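Local structure of synaptonemal complex protein 2 (Mus musculus, 5IWZ) at residues Gln97-Val100 and Gln101-Ser105; Glu232-Arg235 and Gln236-Tyr240; Ala89-Gln92 and Thr93-Lys96; Ile17-Ala20 and Leu21-Asp25; Asp257-Phe260 and Glu261-Arg265. The protein is a major component of the axial and lateral elements of synaptonemal complexes, plays a role in their assembly and is required for normal chromosome synapsis in meiosis. One frame throughout, in Å; residues are numbered along the deposited sequence.

Contact 1. Residues Gln97-Val100 and Gln101-Ser105; sequences QGLV and QKMVS
The peptide carbonyl of Gly98 takes Lys102 N at its oxygen, in the carbonyl plane and 3.1 Å from Gly98 O. Gln101 N adds a weak bond to the same oxygen. Met103 N bonds to Leu99 O at 2.9 Å, and Val104 N to Val100 O at 2.9 Å. Apolar carbon lies against these oxygens too. Met103 CG is 3.2 Å from Leu99 O, since chi1 of -59° sets CG beside its own backbone N. This also brings CG to 3.8 Å from Leu99 CD1, with the two side chains running the same way. Gly98 joins two helices. It closes helix 90-97 as a Schellman motif with positive phi, 107°, and it is the N-cap of helix 99-108. A CB at these angles would be jammed against the carbonyl O of Gln97. Lys102 passes its CD alongside Gly98 O at 3.7 Å and ends in a salt bridge to Asp54. On the buried side, Leu99 and Met103 pack on helix 123-141 of the armadillo-repeat-like domain, in this N-terminal part of the protein. Val104 CG2 lies 3.4 Å from Val100 O, and Val104 also touches Phe154 of helix 144-163.

Contact 2. Residues Glu232-Arg235 and Gln236-Tyr240; sequences EKRR and QELAY
Arg234 O is gripped by two backbone donors. Leu238 N lies in the carbonyl plane at 3.0 Å from Arg234 O. Glu237 N comes from above that plane and is 2.9 Å from Arg234 O. The second bond spans three residues, as does the one from Gln236 N to Lys233 O at 3.0 Å. This first part of helix 232-242 therefore mixes 3-10-like turns with alpha-helical ones, and it is kinked at Glu237 and Tyr240. Leu238 lies over the shared carbonyl. Its chi1 of -67° sets CG beside its own N and over Arg234 O, and CD1 reaches Arg234 CB at 3.8 Å. An alanine at Leu238 lacks CD1 and would probably leave Arg234 CB bare on that side and the arginine chain freer to turn. Gln236 CB lies 3.2 Å from Lys233 O, and its amide NE2 goes on to Lys253 O. Arg235 is turned back along the helix. Glu232 CA lies against one face of the Arg235 guanidinium, 3.5 Å from its plane and toward the rim. Arg235 NH2 forms a salt bridge to Asp257 and a hydrogen bond to Ile255 O. Ala239 and Arg235 both touch Phe252 of helix 246-253. Arg234 NH1 and Glu237 OE2 remain 4.7 Å apart, so their attraction is probably modest. The buried arginine is held by carboxylate and carbonyl; the exposed pair probably adds little.

Contact 3. Residues Ala89-Gln92 and Thr93-Lys96; sequences AGLQ and TMIK
Thr93 packs tightly against Ala89, whose carbonyl takes two bonds from this one residue. Thr93 OG1 is 2.7 Å from Ala89 O and comes from above the carbonyl plane. Thr93 N reaches the same Ala89 O at 3.0 Å. The hydroxyl gets there because chi1 of -53° places OG1 beside the backbone N. This is the familiar bond of a helical threonine to the carbonyl four residues back, and it satisfies a buried hydroxyl. Ala89 is the N-cap of helix 90-97, so the doubled bond falls on its first turn. Ile95 is close-packed as well, with CG1 3.3 Å from Leu91 O. Leu91 CD1 and Met94 CE touch more lightly, at 4.3 Å. Gln92 is partly exposed but held: its OE1 lies 3.5 Å from Ile95 CD1 and is hydrogen-bonded to Ser143 OG. The loose side is Lys96. It is exposed, and the inner part of its chain lies near Gln92 O, while its NZ runs close to the like charge of Lys47. In the fold, Leu91 and Ile95 face helix 123-141. Leu91 and Met94 touch Leu99 of helix 99-108. Thr93 and Met94 face Ile85 of strand 83-85.

Contact 4. Residues Ile17-Ala20 and Leu21-Asp25; sequences IDDA and LRKND
Arg22 N makes the shortest bond of this turn, 2.7 Å to Asp18 O and nearly straight. The same two residues meet again through their side chains. One water donates to Asp18 OD1 at 2.8 Å and accepts from Arg22 NH1 at 2.8 Å. The arginine chain bends at chi3, 109°, which helps carry its guanidinium round toward the water. The charged atoms themselves stay apart, so a water bridges the two opposite charges. Next along the helix, Asp19 O takes Lys23 N at 2.9 Å and a weak bond from Asp25 N. Lys23 lies side by side with Asp19, and its CD is 3.9 Å from Asp19 OD1. Lys23 NZ ends 4.8 Å from Asp19 OD1, probably close enough for a weak attraction. Further out, Asn24 leaves helical angles with positive phi, 52°, and its N bonds weakly to Ala20 O, four residues back. Helix 13-23 ends here, in a turn that resembles an alpha-L C-cap. Asp25 OD2 caps Lys27 N at the start of helix 27-32, while a salt bridge from Asp18 OD1 to Lys52 probably helps fix the carboxylate that holds the water. Helix 13-23 packs on helix 49-63 through Ile17 on Phe49 and Ala20 on Leu56, and Arg59 of that helix binds the carbonyls of Ala20 and Leu21. On the side of helix 27-32, Ile17 meets Leu29 and Asp19 meets Pro28.

Contact 5. Residues Asp257-Phe260 and Glu261-Arg265; sequences DCEF and ETDCR
With chi1 of 175°, the Phe260 ring swings away from its own N, and Cys264 turns SG likewise (chi1 -169°). These torsions lay the ring alongside the next turn of the helix. Cys264 CB then sits over one ring face, 4.2 Å from the centroid of Phe260 and 19° off the normal, a CH-pi contact. Cys264 SG approaches obliquely, 3.9 Å from Phe260 CZ, as a sulfur-aromatic contact. Glu261 OE1 comes to the ring edge in its plane, 3.2 Å from Phe260 CD2. In the backbone, Cys264 N bonds to Phe260 O at 2.7 Å. The neighbouring bond, Asp263 N to Glu259 O at 2.9 Å, lies on the first turn of helix 260-274, where Glu259 is the N-cap. Changing Phe260 to an alanine would probably leave Cys264 without its aromatic partner and open a gap beside Val223 and Cys227 of helix 216-229. The acidic side is different. Glu259 OE2 and Asp263 OD2 are 3.9 Å apart with their carboxylate planes steeply turned. Asp263 OD2 has a salt bridge to Lys256, and Glu259 has a long, weak pairing with the same lysine. The shared positive charge and the helix start probably ease the repulsion between the two acids.

How the contacts relate
Contact 3 is the most buried, contacts 1, 2 and 4 are partly buried, and contact 5 lies at the surface. Contacts 1 and 3 lie on consecutive helices and touch directly: Leu99 N probably bonds to Met94 O, and Leu99 packs on Leu91. Contact 4 belongs to the same armadillo-repeat-like domain but stands apart, about 9 Å from contact 3 at the nearest atoms. Contacts 2 and 5 are tied by Arg235 and Asp257, on the other side of the chain's centre from contact 4. Contacts 1 and 3 join apolar packing to helix-start bonding, at Gly98 and at Ala89. Charged groups and water mark contact 4, charged groups contact 2, and contact 5 joins an aromatic face to an acidic side.

Contact 1. Residues Gln97-Val100 and Gln101-Ser105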
loop_
_atom_site.group_PDB
_atom_site.type_symbol
_atom_site.label_atom_id
_atom_site.label_comp_id
_atom_site.label_asym_id
_atom_site.label_seq_id
_atom_site.Cartn_x
_atom_site.Cartn_y
_atom_site.Cartn_z
ATOM N N GLN A 97 9.399 26.205 6.457
ATOM C CA GLN A 97 8.282 26.732 7.235
ATOM C C GLN A 97 7.569 25.648 8.036
ATOM O O GLN A 97 6.664 25.968 8.815
ATOM C CB GLN A 97 7.278 27.442 6.317
ATOM C CG GLN A 97 7.759 28.761 5.746
ATOM C CD GLN A 97 6.747 29.386 4.794
ATOM O OE1 GLN A 97 6.598 28.939 3.654
ATOM N NE2 GLN A 97 6.046 30.423 5.259
ATOM N N GLY A 98 7.943 24.380 7.851
ATOM C CA GLY A 98 7.428 23.287 8.655
ATOM C C GLY A 98 6.442 22.387 7.939
ATOM O O GLY A 98 5.566 21.798 8.583
ATOM N N LEU A 99 6.582 22.257 6.612
ATOM C CA LEU A 99 5.594 21.512 5.822
ATOM C C LEU A 99 5.473 20.060 6.282
ATOM O O LEU A 99 4.364 19.510 6.338
ATOM C CB LEU A 99 5.956 21.571 4.339
ATOM C CG LEU A 99 5.277 20.570 3.389
ATOM C CD1 LEU A 99 3.748 20.733 3.384
ATOM C CD2 LEU A 99 5.852 20.719 1.986
ATOM N N VAL A 100 6.595 19.424 6.623
ATOM C CA VAL A 100 6.549 18.019 7.015
ATOM C C VAL A 100 5.681 17.829 8.262
ATOM O O VAL A 100 4.911 16.863 8.355
ATOM C CB VAL A 100 7.976 17.470 7.216
ATOM C CG1 VAL A 100 7.931 16.032 7.724
ATOM C CG2 VAL A 100 8.759 17.536 5.912
ATOM N N GLN A 101 5.772 18.756 9.227
ATOM C CA GLN A 101 4.944 18.662 10.431
ATOM C C GLN A 101 3.482 18.979 10.136
ATOM O O GLN A 101 2.587 18.396 10.760
ATOM C CB GLN A 101 5.474 19.586 11.529
ATOM C CG GLN A 101 6.679 19.023 12.280
ATOM C CD GLN A 101 7.953 19.050 11.446
ATOM O OE1 GLN A 101 8.307 20.081 10.864
ATOM N NE2 GLN A 101 8.642 17.908 11.372
ATOM N N LYS A 102 3.204 19.887 9.196
ATOM C CA LYS A 102 1.824 20.001 8.726
ATOM C C LYS A 102 1.333 18.679 8.143
ATOM O O LYS A 102 0.205 18.255 8.414
ATOM C CB LYS A 102 1.685 21.126 7.706
ATOM C CG LYS A 102 1.170 22.433 8.304
ATOM C CD LYS A 102 2.211 23.134 9.130
ATOM C CE LYS A 102 1.713 24.489 9.641
ATOM N NZ LYS A 102 0.668 24.342 10.699
ATOM N N MET A 103 2.166 17.993 7.366
ATOM C CA MET A 103 1.706 16.727 6.792
ATOM C C MET A 103 1.487 15.663 7.863
ATOM O O MET A 103 0.586 14.831 7.716
ATOM C CB MET A 103 2.690 16.243 5.738
ATOM C CG MET A 103 2.827 17.287 4.659
ATOM S SD MET A 103 2.953 16.615 3.012
ATOM C CE MET A 103 1.853 15.216 3.094
ATOM N N VAL A 104 2.286 15.674 8.942
ATOM C CA VAL A 104 2.009 14.788 10.075
ATOM C C VAL A 104 0.635 15.095 10.652
ATOM O O VAL A 104 -0.185 14.194 10.903
ATOM C CB VAL A 104 3.110 14.920 11.142
ATOM C CG1 VAL A 104 2.697 14.219 12.451
ATOM C CG2 VAL A 104 4.411 14.349 10.608
ATOM N N SER A 105 0.360 16.382 10.841
ATOM C CA SER A 105 -0.944 16.823 11.312
ATOM C C SER A 105 -2.069 16.388 10.372
ATOM O O SER A 105 -3.114 15.912 10.831
ATOM C CB SER A 105 -0.931 18.340 11.474
ATOM O OG SER A 105 -2.242 18.824 11.613
#

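Contact 2. Residues Glu232-Arg235 and Gln236-Tyr240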
loop_
_atom_site.group_PDB
_atom_site.type_symbol
_atom_site.label_atom_id
_atom_site.label_comp_id
_atom_site.label_asym_id
_atom_site.label_seq_id
_atom_site.Cartn_x
_atom_site.Cartn_y
_atom_site.Cartn_z
ATOM N N GLU A 232 21.464 -8.301 9.573
ATOM C CA GLU A 232 21.383 -9.753 9.677
ATOM C C GLU A 232 21.954 -10.246 11.011
ATOM O O GLU A 232 21.394 -11.156 11.635
ATOM C CB GLU A 232 22.096 -10.394 8.486
ATOM C CG GLU A 232 21.640 -11.814 8.181
ATOM C CD GLU A 232 22.014 -12.278 6.773
ATOM O OE1 GLU A 232 22.112 -13.510 6.558
ATOM O OE2 GLU A 232 22.192 -11.416 5.882
ATOM N N LYS A 233 23.031 -9.624 11.496
ATOM C CA LYS A 233 23.596 -10.046 12.779
ATOM C C LYS A 233 22.621 -9.770 13.926
ATOM O O LYS A 233 22.353 -10.653 14.753
ATOM C CB LYS A 233 24.946 -9.356 13.018
ATOM C CG LYS A 233 25.820 -10.032 14.084
ATOM C CD LYS A 233 27.305 -9.725 13.900
ATOM C CE LYS A 233 27.703 -8.387 14.518
ATOM N NZ LYS A 233 27.622 -8.392 16.006
ATOM N N ARG A 234 22.064 -8.557 13.974
ATOM C CA ARG A 234 21.128 -8.194 15.042
ATOM C C ARG A 234 19.932 -9.138 15.088
ATOM O O ARG A 234 19.474 -9.526 16.174
ATOM C CB ARG A 234 20.645 -6.752 14.859
ATOM C CG ARG A 234 21.673 -5.681 15.175
ATOM C CD ARG A 234 22.045 -5.681 16.658
ATOM N NE ARG A 234 20.912 -5.328 17.510
ATOM C CZ ARG A 234 20.950 -5.317 18.840
ATOM N NH1 ARG A 234 22.067 -5.647 19.474
ATOM N NH2 ARG A 234 19.871 -4.977 19.538
ATOM N N ARG A 235 19.415 -9.521 13.916
ATOM C CA ARG A 235 18.258 -10.401 13.855
ATOM C C ARG A 235 18.518 -11.752 14.509
ATOM O O ARG A 235 17.556 -12.451 14.854
ATOM C CB ARG A 235 17.817 -10.585 12.398
ATOM C CG ARG A 235 17.456 -9.267 11.708
ATOM C CD ARG A 235 16.510 -9.427 10.525
ATOM N NE ARG A 235 17.070 -10.244 9.449
ATOM C CZ ARG A 235 17.851 -9.777 8.477
ATOM N NH1 ARG A 235 18.180 -8.488 8.440
ATOM N NH2 ARG A 235 18.291 -10.601 7.535
ATOM N N GLN A 236 19.791 -12.131 14.707
ATOM C CA GLN A 236 20.081 -13.388 15.389
ATOM C C GLN A 236 19.616 -13.358 16.838
ATOM O O GLN A 236 19.311 -14.409 17.415
ATOM C CB GLN A 236 21.576 -13.709 15.312
ATOM C CG GLN A 236 22.058 -14.042 13.913
ATOM C CD GLN A 236 21.219 -15.130 13.267
ATOM O OE1 GLN A 236 21.103 -16.237 13.797
ATOM N NE2 GLN A 236 20.610 -14.812 12.123
ATOM N N GLU A 237 19.578 -12.177 17.448
ATOM C CA GLU A 237 19.047 -12.003 18.795
ATOM C C GLU A 237 17.598 -11.544 18.793
ATOM O O GLU A 237 16.802 -12.020 19.612
ATOM C CB GLU A 237 19.882 -10.988 19.578
ATOM C CG GLU A 237 19.377 -10.759 20.994
ATOM C CD GLU A 237 20.347 -9.954 21.851
ATOM O OE1 GLU A 237 19.918 -9.416 22.895
ATOM O OE2 GLU A 237 21.539 -9.860 21.488
ATOM N N LEU A 238 17.251 -10.635 17.869
ATOM C CA LEU A 238 15.911 -10.060 17.826
ATOM C C LEU A 238 14.866 -11.085 17.419
ATOM O O LEU A 238 13.698 -10.956 17.802
ATOM C CB LEU A 238 15.887 -8.871 16.863
ATOM C CG LEU A 238 16.743 -7.700 17.378
ATOM C CD1 LEU A 238 17.145 -6.737 16.263
ATOM C CD2 LEU A 238 16.008 -6.959 18.485
ATOM N N ALA A 239 15.256 -12.092 16.632
ATOM C CA ALA A 239 14.313 -13.141 16.260
ATOM C C ALA A 239 13.680 -13.774 17.492
ATOM O O ALA A 239 12.474 -14.055 17.509
ATOM C CB ALA A 239 15.012 -14.212 15.420
ATOM N N TYR A 240 14.477 -13.988 18.542
ATOM C CA TYR A 240 13.978 -14.642 19.742
ATOM C C TYR A 240 13.209 -13.701 20.663
ATOM O O TYR A 240 12.480 -14.180 21.535
ATOM C CB TYR A 240 15.149 -15.311 20.475
ATOM C CG TYR A 240 15.751 -16.405 19.610
ATOM C CD1 TYR A 240 15.078 -17.607 19.421
ATOM C CD2 TYR A 240 16.957 -16.218 18.948
ATOM C CE1 TYR A 240 15.597 -18.604 18.608
ATOM C CE2 TYR A 240 17.495 -17.208 18.139
ATOM C CZ TYR A 240 16.808 -18.403 17.971
ATOM O OH TYR A 240 17.333 -19.389 17.163
#

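Contact 3. Residues Ala89-Gln92 and Thr93-Lys96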
loop_
_atom_site.group_PDB
_atom_site.type_symbol
_atom_site.label_atom_id
_atom_site.label_comp_id
_atom_site.label_asym_id
_atom_site.label_seq_id
_atom_site.Cartn_x
_atom_site.Cartn_y
_atom_site.Cartn_z
ATOM N N ALA A 89 13.094 28.735 -4.009
ATOM C CA ALA A 89 12.399 27.489 -4.299
ATOM C C ALA A 89 11.234 27.279 -3.339
ATOM O O ALA A 89 11.403 27.315 -2.113
ATOM C CB ALA A 89 13.373 26.312 -4.212
ATOM N N GLY A 90 10.043 27.076 -3.910
ATOM C CA GLY A 90 8.842 27.039 -3.093
ATOM C C GLY A 90 8.784 25.829 -2.180
ATOM O O GLY A 90 8.416 25.945 -1.009
ATOM N N LEU A 91 9.138 24.650 -2.694
ATOM C CA LEU A 91 9.036 23.466 -1.852
ATOM C C LEU A 91 10.002 23.561 -0.679
ATOM O O LEU A 91 9.639 23.246 0.462
ATOM C CB LEU A 91 9.274 22.198 -2.679
ATOM C CG LEU A 91 8.882 20.877 -2.014
ATOM C CD1 LEU A 91 7.442 20.922 -1.528
ATOM C CD2 LEU A 91 9.083 19.696 -2.951
ATOM N N GLN A 92 11.220 24.047 -0.930
ATOM C CA GLN A 92 12.212 24.129 0.140
ATOM C C GLN A 92 11.841 25.187 1.166
ATOM O O GLN A 92 12.096 25.013 2.364
ATOM C CB GLN A 92 13.597 24.403 -0.440
ATOM C CG GLN A 92 14.452 23.157 -0.540
ATOM C CD GLN A 92 14.731 22.529 0.824
ATOM O OE1 GLN A 92 14.616 21.314 0.998
ATOM N NE2 GLN A 92 15.101 23.357 1.795
ATOM N N THR A 93 11.233 26.286 0.721
ATOM C CA THR A 93 10.732 27.281 1.664
ATOM C C THR A 93 9.619 26.714 2.537
ATOM O O THR A 93 9.558 26.990 3.740
ATOM C CB THR A 93 10.238 28.513 0.912
ATOM O OG1 THR A 93 11.275 28.973 0.043
ATOM C CG2 THR A 93 9.876 29.614 1.893
ATOM N N MET A 94 8.719 25.927 1.954
ATOM C CA MET A 94 7.657 25.349 2.768
ATOM C C MET A 94 8.216 24.316 3.735
ATOM O O MET A 94 7.742 24.211 4.873
ATOM C CB MET A 94 6.563 24.752 1.875
ATOM C CG MET A 94 5.728 25.837 1.211
ATOM S SD MET A 94 4.217 25.230 0.412
ATOM C CE MET A 94 4.899 24.321 -0.958
ATOM N N ILE A 95 9.225 23.551 3.308
ATOM C CA ILE A 95 9.905 22.640 4.224
ATOM C C ILE A 95 10.500 23.420 5.382
ATOM O O ILE A 95 10.349 23.036 6.547
ATOM C CB ILE A 95 10.983 21.821 3.493
ATOM C CG1 ILE A 95 10.348 20.808 2.558
ATOM C CG2 ILE A 95 11.879 21.105 4.479
ATOM C CD1 ILE A 95 11.348 20.228 1.611
ATOM N N LYS A 96 11.144 24.553 5.081
ATOM C CA LYS A 96 11.698 25.390 6.136
ATOM C C LYS A 96 10.611 26.043 6.989
ATOM O O LYS A 96 10.874 26.388 8.150
ATOM C CB LYS A 96 12.632 26.452 5.532
ATOM C CG LYS A 96 11.982 27.794 5.213
ATOM C CD LYS A 96 13.002 28.925 5.010
ATOM C CE LYS A 96 12.301 30.288 4.848
ATOM N NZ LYS A 96 11.454 30.640 6.031
#

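Contact 4. Residues Ile17-Ala20 and Leu21-Asp25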
loop_
_atom_site.group_PDB
_atom_site.type_symbol
_atom_site.label_atom_id
_atom_site.label_comp_id
_atom_site.label_asym_id
_atom_site.label_seq_id
_atom_site.Cartn_x
_atom_site.Cartn_y
_atom_site.Cartn_z
ATOM N N ILE A 17 -6.497 28.695 -4.416
ATOM C CA ILE A 17 -6.583 28.225 -3.035
ATOM C C ILE A 17 -7.418 29.192 -2.200
ATOM O O ILE A 17 -8.234 28.771 -1.363
ATOM C CB ILE A 17 -5.166 28.023 -2.450
ATOM C CG1 ILE A 17 -4.419 26.879 -3.171
ATOM C CG2 ILE A 17 -5.213 27.820 -0.921
ATOM C CD1 ILE A 17 -5.077 25.504 -3.046
ATOM N N ASP A 18 -7.243 30.501 -2.430
ATOM C CA ASP A 18 -8.093 31.515 -1.802
ATOM C C ASP A 18 -9.568 31.295 -2.127
ATOM O O ASP A 18 -10.427 31.386 -1.240
ATOM C CB ASP A 18 -7.687 32.922 -2.257
ATOM C CG ASP A 18 -6.339 33.380 -1.700
ATOM O OD1 ASP A 18 -5.913 32.897 -0.622
ATOM O OD2 ASP A 18 -5.717 34.254 -2.354
ATOM N N ASP A 19 -9.889 31.048 -3.405
ATOM C CA ASP A 19 -11.293 30.830 -3.783
ATOM C C ASP A 19 -11.874 29.611 -3.070
ATOM O O ASP A 19 -13.035 29.626 -2.644
ATOM C CB ASP A 19 -11.431 30.653 -5.305
ATOM C CG ASP A 19 -11.314 31.971 -6.090
ATOM O OD1 ASP A 19 -11.544 33.055 -5.511
ATOM O OD2 ASP A 19 -11.011 31.909 -7.307
ATOM N N ALA A 20 -11.088 28.532 -2.959
ATOM C CA ALA A 20 -11.531 27.360 -2.210
ATOM C C ALA A 20 -11.756 27.694 -0.738
ATOM O O ALA A 20 -12.772 27.296 -0.144
ATOM C CB ALA A 20 -10.497 26.234 -2.348
ATOM N N LEU A 21 -10.786 28.388 -0.124
ATOM C CA LEU A 21 -10.900 28.764 1.286
ATOM C C LEU A 21 -12.074 29.710 1.524
ATOM O O LEU A 21 -12.928 29.463 2.385
ATOM C CB LEU A 21 -9.596 29.425 1.760
ATOM C CG LEU A 21 -8.576 28.645 2.580
ATOM C CD1 LEU A 21 -7.491 29.602 3.058
ATOM C CD2 LEU A 21 -9.219 27.918 3.776
ATOM N N ARG A 22 -12.113 30.823 0.794
ATOM C CA ARG A 22 -13.055 31.888 1.137
ATOM C C ARG A 22 -14.444 31.664 0.545
ATOM O O ARG A 22 -15.449 32.005 1.178
ATOM C CB ARG A 22 -12.496 33.231 0.683
ATOM C CG ARG A 22 -11.156 33.584 1.331
ATOM C CD ARG A 22 -10.836 35.080 1.247
ATOM N NE ARG A 22 -10.945 35.719 2.556
ATOM C CZ ARG A 22 -9.932 35.843 3.396
ATOM N NH1 ARG A 22 -8.739 35.382 3.052
ATOM N NH2 ARG A 22 -10.109 36.421 4.572
ATOM N N LYS A 23 -14.535 31.088 -0.648
ATOM C CA LYS A 23 -15.827 30.926 -1.294
ATOM C C LYS A 23 -16.333 29.489 -1.285
ATOM O O LYS A 23 -17.465 29.254 -1.701
ATOM C CB LYS A 23 -15.746 31.461 -2.722
ATOM C CG LYS A 23 -15.430 32.953 -2.754
ATOM C CD LYS A 23 -15.212 33.452 -4.177
ATOM C CE LYS A 23 -15.620 34.935 -4.325
ATOM N NZ LYS A 23 -14.896 35.851 -3.411
ATOM N N ASN A 24 -15.547 28.528 -0.793
ATOM C CA ASN A 24 -15.893 27.116 -0.937
ATOM C C ASN A 24 -16.186 26.807 -2.406
ATOM O O ASN A 24 -17.140 26.103 -2.746
ATOM C CB ASN A 24 -17.070 26.733 -0.021
ATOM C CG ASN A 24 -17.167 25.217 0.229
ATOM O OD1 ASN A 24 -16.212 24.479 -0.005
ATOM N ND2 ASN A 24 -18.320 24.760 0.723
ATOM N N ASP A 25 -15.363 27.377 -3.291
ATOM C CA ASP A 25 -15.459 27.184 -4.738
ATOM C C ASP A 25 -14.181 26.516 -5.234
ATOM O O ASP A 25 -13.116 27.150 -5.283
ATOM C CB ASP A 25 -15.682 28.505 -5.469
ATOM C CG ASP A 25 -15.794 28.324 -6.989
ATOM O OD1 ASP A 25 -15.745 29.324 -7.728
ATOM O OD2 ASP A 25 -15.923 27.178 -7.458
HETATM O O HOH W 1 -7.443 33.365 1.618
#

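Contact 5. Residues Asp257-Phe260 and Glu261-Arg265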
loop_
_atom_site.group_PDB
_atom_site.type_symbol
_atom_site.label_atom_id
_atom_site.label_comp_id
_atom_site.label_asym_id
_atom_site.label_seq_id
_atom_site.Cartn_x
_atom_site.Cartn_y
_atom_site.Cartn_z
ATOM N N ASP A 257 19.849 -11.445 3.662
ATOM C CA ASP A 257 19.532 -10.251 2.881
ATOM C C ASP A 257 19.772 -10.484 1.389
ATOM O O ASP A 257 19.021 -9.981 0.547
ATOM C CB ASP A 257 20.355 -9.053 3.375
ATOM C CG ASP A 257 19.900 -8.522 4.746
ATOM O OD1 ASP A 257 19.139 -9.208 5.458
ATOM O OD2 ASP A 257 20.327 -7.405 5.126
ATOM N N CYS A 258 20.797 -11.267 1.043
ATOM C CA CYS A 258 21.222 -11.371 -0.349
ATOM C C CYS A 258 20.309 -12.255 -1.197
ATOM O O CYS A 258 20.340 -12.149 -2.428
ATOM C CB CYS A 258 22.664 -11.881 -0.421
ATOM S SG CYS A 258 22.904 -13.544 0.218
ATOM N N GLU A 259 19.506 -13.118 -0.579
ATOM C CA GLU A 259 18.465 -13.867 -1.276
ATOM C C GLU A 259 17.095 -13.564 -0.679
ATOM O O GLU A 259 16.273 -14.464 -0.475
ATOM C CB GLU A 259 18.744 -15.365 -1.232
ATOM C CG GLU A 259 20.128 -15.745 -1.722
ATOM C CD GLU A 259 20.294 -17.239 -1.867
ATOM O OE1 GLU A 259 20.866 -17.670 -2.890
ATOM O OE2 GLU A 259 19.843 -17.981 -0.965
ATOM N N PHE A 260 16.831 -12.281 -0.401
ATOM C CA PHE A 260 15.704 -11.930 0.458
ATOM C C PHE A 260 14.386 -12.443 -0.105
ATOM O O PHE A 260 13.615 -13.098 0.610
ATOM C CB PHE A 260 15.618 -10.419 0.673
ATOM C CG PHE A 260 14.406 -10.020 1.463
ATOM C CD1 PHE A 260 14.433 -10.059 2.849
ATOM C CD2 PHE A 260 13.226 -9.678 0.821
ATOM C CE1 PHE A 260 13.315 -9.743 3.575
ATOM C CE2 PHE A 260 12.107 -9.358 1.538
ATOM C CZ PHE A 260 12.146 -9.396 2.920
ATOM N N GLU A 261 14.111 -12.147 -1.384
ATOM C CA GLU A 261 12.792 -12.405 -1.959
ATOM C C GLU A 261 12.402 -13.879 -1.865
ATOM O O GLU A 261 11.252 -14.207 -1.534
ATOM C CB GLU A 261 12.756 -11.942 -3.416
ATOM C CG GLU A 261 12.945 -10.447 -3.613
ATOM C CD GLU A 261 11.768 -9.628 -3.092
ATOM O OE1 GLU A 261 11.916 -8.967 -2.038
ATOM O OE2 GLU A 261 10.694 -9.645 -3.738
ATOM N N THR A 262 13.338 -14.786 -2.162
ATOM C CA THR A 262 13.008 -16.205 -2.097
ATOM C C THR A 262 13.097 -16.736 -0.670
ATOM O O THR A 262 12.298 -17.595 -0.278
ATOM C CB THR A 262 13.907 -17.018 -3.031
ATOM O OG1 THR A 262 15.280 -16.683 -2.801
ATOM C CG2 THR A 262 13.542 -16.744 -4.494
ATOM N N ASP A 263 14.046 -16.242 0.132
ATOM C CA ASP A 263 14.089 -16.686 1.525
ATOM C C ASP A 263 12.855 -16.213 2.280
ATOM O O ASP A 263 12.366 -16.907 3.180
ATOM C CB ASP A 263 15.362 -16.210 2.233
ATOM C CG ASP A 263 16.620 -16.989 1.815
ATOM O OD1 ASP A 263 16.521 -18.166 1.392
ATOM O OD2 ASP A 263 17.721 -16.420 1.958
ATOM N N CYS A 264 12.325 -15.046 1.913
ATOM C CA CYS A 264 11.133 -14.548 2.589
ATOM C C CYS A 264 9.922 -15.439 2.306
ATOM O O CYS A 264 9.136 -15.734 3.215
ATOM C CB CYS A 264 10.872 -13.102 2.178
ATOM S SG CYS A 264 9.641 -12.323 3.194
ATOM N N ARG A 265 9.769 -15.891 1.056
ATOM C CA ARG A 265 8.760 -16.905 0.736
ATOM C C ARG A 265 8.952 -18.166 1.583
ATOM O O ARG A 265 7.992 -18.712 2.146
ATOM C CB ARG A 265 8.813 -17.239 -0.766
ATOM C CG ARG A 265 8.045 -18.516 -1.195
ATOM C CD ARG A 265 6.541 -18.472 -0.858
ATOM N NE ARG A 265 5.795 -17.544 -1.712
ATOM C CZ ARG A 265 4.492 -17.310 -1.627
ATOM N NH1 ARG A 265 3.742 -17.927 -0.719
ATOM N NH2 ARG A 265 3.929 -16.451 -2.462
#